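Side-chain contacts in acetaldehyde dehydrogenase (Acetylating) (Geobacillus thermoglucosidasius, PDB 5J78), which probably catalyses the reversible, NAD- and coenzyme A-dependent oxidation of acetaldehyde to acetyl-CoA: residues E304-V309 and A348-V353; Q329-M334 and L364-A369. One frame throughout, in Å; residues are numbered along the deposited sequence.

Contact 1: residues E304-V309 and A348-V353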
# COMPACT_ATOMS: atom_id res chain seq x y z
N GLU A 304 -41.95 18.71 15.59
CA GLU A 304 -41.75 17.46 16.33
C GLU A 304 -41.56 16.28 15.37
O GLU A 304 -40.71 15.41 15.59
CB GLU A 304 -42.92 17.18 17.27
CG GLU A 304 -42.83 15.85 18.04
CD GLU A 304 -44.17 15.42 18.63
OE1 GLU A 304 -45.13 16.22 18.59
OE2 GLU A 304 -44.28 14.27 19.12
N GLU A 305 -42.36 16.24 14.30
CA GLU A 305 -42.23 15.21 13.27
C GLU A 305 -40.89 15.32 12.53
O GLU A 305 -40.24 14.31 12.27
CB GLU A 305 -43.38 15.30 12.27
CG GLU A 305 -44.72 14.86 12.82
CD GLU A 305 -45.89 15.20 11.89
OE1 GLU A 305 -45.83 16.25 11.23
OE2 GLU A 305 -46.86 14.40 11.82
N LYS A 306 -40.48 16.55 12.20
CA LYS A 306 -39.20 16.76 11.52
C LYS A 306 -38.06 16.10 12.29
O LYS A 306 -37.24 15.35 11.74
CB LYS A 306 -38.90 18.26 11.36
CG LYS A 306 -39.32 18.87 10.04
CD LYS A 306 -39.08 20.40 10.03
CE LYS A 306 -40.41 21.17 9.94
NZ LYS A 306 -40.24 22.66 9.90
N GLN A 307 -38.03 16.38 13.58
CA GLN A 307 -36.93 15.92 14.41
C GLN A 307 -36.95 14.41 14.53
O GLN A 307 -35.89 13.78 14.52
CB GLN A 307 -36.99 16.60 15.78
CG GLN A 307 -36.78 18.14 15.72
CD GLN A 307 -35.74 18.59 14.66
OE1 GLN A 307 -34.64 18.04 14.56
NE2 GLN A 307 -36.11 19.60 13.86
N LYS A 308 -38.13 13.81 14.59
CA LYS A 308 -38.19 12.35 14.62
C LYS A 308 -37.69 11.76 13.31
O LYS A 308 -36.91 10.80 13.31
CB LYS A 308 -39.62 11.88 14.90
CG LYS A 308 -40.02 12.02 16.37
CD LYS A 308 -41.45 11.56 16.63
CE LYS A 308 -41.85 11.79 18.08
NZ LYS A 308 -41.26 10.76 18.99
N VAL A 309 -38.12 12.31 12.18
CA VAL A 309 -37.68 11.80 10.89
C VAL A 309 -36.15 12.03 10.74
O VAL A 309 -35.43 11.13 10.30
CB VAL A 309 -38.45 12.45 9.73
CG1 VAL A 309 -37.85 12.04 8.35
CG2 VAL A 309 -39.90 12.03 9.79
N ALA A 348 -40.39 18.77 4.29
CA ALA A 348 -39.91 19.42 5.51
C ALA A 348 -39.32 20.78 5.18
O ALA A 348 -38.30 20.88 4.48
CB ALA A 348 -38.87 18.57 6.22
N GLU A 349 -39.95 21.81 5.72
CA GLU A 349 -39.49 23.18 5.54
C GLU A 349 -38.17 23.32 6.25
O GLU A 349 -37.99 22.83 7.36
CB GLU A 349 -40.53 24.17 6.06
CG GLU A 349 -40.23 25.61 5.73
CD GLU A 349 -41.44 26.51 5.94
OE1 GLU A 349 -42.59 26.02 5.80
OE2 GLU A 349 -41.24 27.71 6.24
N GLU A 350 -37.20 23.95 5.58
CA GLU A 350 -35.84 23.99 6.08
C GLU A 350 -35.22 25.31 5.72
O GLU A 350 -35.68 25.96 4.77
CB GLU A 350 -35.04 22.81 5.51
CG GLU A 350 -33.84 22.37 6.34
CD GLU A 350 -34.22 21.68 7.66
OE1 GLU A 350 -35.44 21.57 7.98
OE2 GLU A 350 -33.30 21.25 8.38
N THR A 351 -34.20 25.72 6.47
CA THR A 351 -33.46 26.95 6.17
C THR A 351 -31.95 26.72 6.09
O THR A 351 -31.26 27.49 5.43
CB THR A 351 -33.75 28.05 7.22
OG1 THR A 351 -33.26 27.62 8.50
CG2 THR A 351 -35.24 28.34 7.31
N GLU A 352 -31.45 25.68 6.75
CA GLU A 352 -30.02 25.39 6.80
C GLU A 352 -29.56 24.28 5.82
O GLU A 352 -30.33 23.39 5.44
CB GLU A 352 -29.61 25.00 8.22
CG GLU A 352 -29.74 26.13 9.24
CD GLU A 352 -29.17 27.45 8.75
OE1 GLU A 352 -27.94 27.53 8.52
OE2 GLU A 352 -29.96 28.40 8.56
N VAL A 353 -28.28 24.34 5.46
CA VAL A 353 -27.65 23.38 4.54
C VAL A 353 -26.34 22.87 5.13
O VAL A 353 -25.51 23.65 5.59
CB VAL A 353 -27.37 24.04 3.17
CG1 VAL A 353 -26.70 23.04 2.18
CG2 VAL A 353 -28.66 24.61 2.59

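Contact 2: residues Q329-M334 and L364-A369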
# COMPACT_ATOMS: atom_id res chain seq x y z
N GLN A 329 -44.90 5.64 4.28
CA GLN A 329 -45.50 4.96 5.42
C GLN A 329 -44.48 4.14 6.21
O GLN A 329 -44.54 4.09 7.44
CB GLN A 329 -46.64 4.06 4.97
CG GLN A 329 -47.87 4.83 4.48
CD GLN A 329 -47.67 5.53 3.13
OE1 GLN A 329 -46.87 5.10 2.27
NE2 GLN A 329 -48.41 6.63 2.93
N VAL A 330 -43.56 3.48 5.49
CA VAL A 330 -42.50 2.72 6.13
C VAL A 330 -41.59 3.66 6.89
O VAL A 330 -41.23 3.40 8.03
CB VAL A 330 -41.67 1.92 5.10
CG1 VAL A 330 -40.46 1.25 5.77
CG2 VAL A 330 -42.55 0.89 4.38
N ILE A 331 -41.23 4.77 6.25
CA ILE A 331 -40.39 5.77 6.90
C ILE A 331 -41.08 6.33 8.14
O ILE A 331 -40.44 6.50 9.18
CB ILE A 331 -40.06 6.90 5.93
CG1 ILE A 331 -39.22 6.37 4.76
CG2 ILE A 331 -39.30 8.02 6.62
CD1 ILE A 331 -39.19 7.29 3.60
N ALA A 332 -42.37 6.62 8.02
CA ALA A 332 -43.15 7.15 9.15
C ALA A 332 -43.08 6.19 10.34
O ALA A 332 -42.81 6.59 11.46
CB ALA A 332 -44.59 7.36 8.74
N GLU A 333 -43.31 4.91 10.06
CA GLU A 333 -43.26 3.88 11.07
C GLU A 333 -41.89 3.85 11.73
O GLU A 333 -41.78 3.74 12.95
CB GLU A 333 -43.59 2.52 10.46
CG GLU A 333 -43.98 1.47 11.48
CD GLU A 333 -44.30 0.13 10.84
OE1 GLU A 333 -44.65 0.11 9.63
OE2 GLU A 333 -44.20 -0.91 11.54
N MET A 334 -40.85 3.97 10.91
CA MET A 334 -39.48 3.89 11.39
C MET A 334 -39.17 5.04 12.31
O MET A 334 -38.44 4.90 13.29
CB MET A 334 -38.47 3.91 10.22
CG MET A 334 -38.38 2.64 9.44
SD MET A 334 -37.11 2.73 8.15
CE MET A 334 -37.06 1.00 7.67
N LEU A 364 -32.30 9.86 -1.09
CA LEU A 364 -32.59 8.65 -1.86
C LEU A 364 -33.88 7.98 -1.36
O LEU A 364 -33.94 6.77 -1.16
CB LEU A 364 -31.42 7.67 -1.80
CG LEU A 364 -30.20 7.99 -2.69
CD1 LEU A 364 -29.06 7.01 -2.44
CD2 LEU A 364 -30.56 8.00 -4.16
N SER A 365 -34.90 8.80 -1.15
CA SER A 365 -36.17 8.31 -0.61
C SER A 365 -37.20 9.43 -0.77
O SER A 365 -36.84 10.57 -1.11
CB SER A 365 -36.02 7.89 0.86
OG SER A 365 -35.65 9.00 1.66
N PRO A 366 -38.48 9.12 -0.54
CA PRO A 366 -39.52 10.11 -0.81
C PRO A 366 -39.61 11.15 0.31
O PRO A 366 -40.66 11.35 0.94
CB PRO A 366 -40.79 9.27 -0.94
CG PRO A 366 -40.35 7.85 -0.95
CD PRO A 366 -39.06 7.81 -0.23
N ILE A 367 -38.48 11.81 0.55
CA ILE A 367 -38.37 12.95 1.45
C ILE A 367 -37.77 14.11 0.68
O ILE A 367 -36.77 13.95 -0.03
CB ILE A 367 -37.49 12.65 2.67
CG1 ILE A 367 -38.00 11.40 3.38
CG2 ILE A 367 -37.48 13.85 3.61
CD1 ILE A 367 -37.12 10.92 4.55
N LEU A 368 -38.35 15.28 0.87
CA LEU A 368 -38.01 16.46 0.12
C LEU A 368 -37.85 17.63 1.09
O LEU A 368 -38.74 17.85 1.91
CB LEU A 368 -39.11 16.73 -0.91
CG LEU A 368 -38.84 17.59 -2.12
CD1 LEU A 368 -37.60 17.12 -2.89
CD2 LEU A 368 -40.06 17.56 -3.02
N ALA A 369 -36.73 18.34 1.03
CA ALA A 369 -36.59 19.60 1.77
C ALA A 369 -37.28 20.72 1.02
O ALA A 369 -37.39 20.68 -0.20
CB ALA A 369 -35.13 19.94 2.00

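Contact 1: residues E304-V309 and A348-V353
Lys306 lays its aliphatic chain over Ala348 and along the backbone of Glu349: CG of Lys306 rests 3.9 Å from CB of Ala348, and CD of Lys306 passes 3.8 Å from the carbonyl O of Glu349. The chain bends at its third torsion (chi3 -115°), which brings the ammonium group toward the backbone of Glu349. There NZ of Lys306 donates a weak hydrogen bond of 3.4 Å to O of Glu349, while its stronger polar partner is the carboxylate of Glu303, a salt bridge within its own helix. The contact sets helix 303-313 against the C-terminal part of strand 345-349, in the seven-stranded parallel sheet of what is, as in other aldehyde dehydrogenases, probably the catalytic domain. Alanine suits the strand position because its single methyl lets the lysine methylenes lie close to the backbone. The carboxylates of Glu349 and Glu350 stand off, OE1 of Glu350 being 5.3 Å from NZ of Lys306, so any attraction is probably long-range. A leucine in place of Lys306 would probably leave the carbonyl of Glu349 without its weak donor and the carboxylate of Glu303 without its salt-bridge mate.

Contact 2: residues Q329-M334 and L364-A369
Ile331 reaches from helix 328-335 into the turn that leads to strand 367-373, and its two branches take different partners. The longer branch ends in CD1 of Ile331, which meets the proline ring at its CD corner, 3.9 Å from CD of Pro366, and lies 4.2 Å from CB of Ser365. The shorter branch puts CG2 of Ile331 at 4.2 Å from CD1 of Ile367. CG1 stands opposite the carbonyl carbon (chi1 -65°) and the chain then runs extended, which carries the terminal methyl out from the helix to the proline. The tighter part is therefore the meeting with Pro366; the Ile331-Ile367 methyl pair is looser, and Glu333, on another side of the helix, is exposed. Pro366 is the centre of an inverse gamma turn, in which N of Ile367 bonds to O of Ser365, and its rigid ring suits this tight bend just before the strand. Ser365 is small enough to sit beside the isoleucine methyl while its OG bonds to the backbone O of Lys363. Ile331 also touches Leu346 of strand 345-349, which seats helix 328-335 against the sheet, and Ile313 of helix 303-313 touches Ile367. Across the two segments there is no hydrogen bond: apolar carbon meets apolar carbon, and close fit and the exclusion of water probably supply most of the cohesion.

Overall arrangement
Contacts 1 and 2 lie with their centres about 12 Å apart, on the same side of the chain's centre, and both reach the same parallel sheet. Their segments alternate along the chain: 304-309, 329-334, 348-353, 364-369. Each contact joins a helix to a later element, helix 303-313 to strand 345-349 and helix 328-335 to the turn entering strand 367-373. These two strands are neighbours in the sheet, where N of Ala348 probably bonds to O of Leu368, 3.0 Å away. Side chains bridge the contacts too, CG1 of Val309 packing 4.0 Å from CD1 of Ile367. Together they hold two successive helices against adjoining strands, part of the alpha/beta framework of what is probably the catalytic domain.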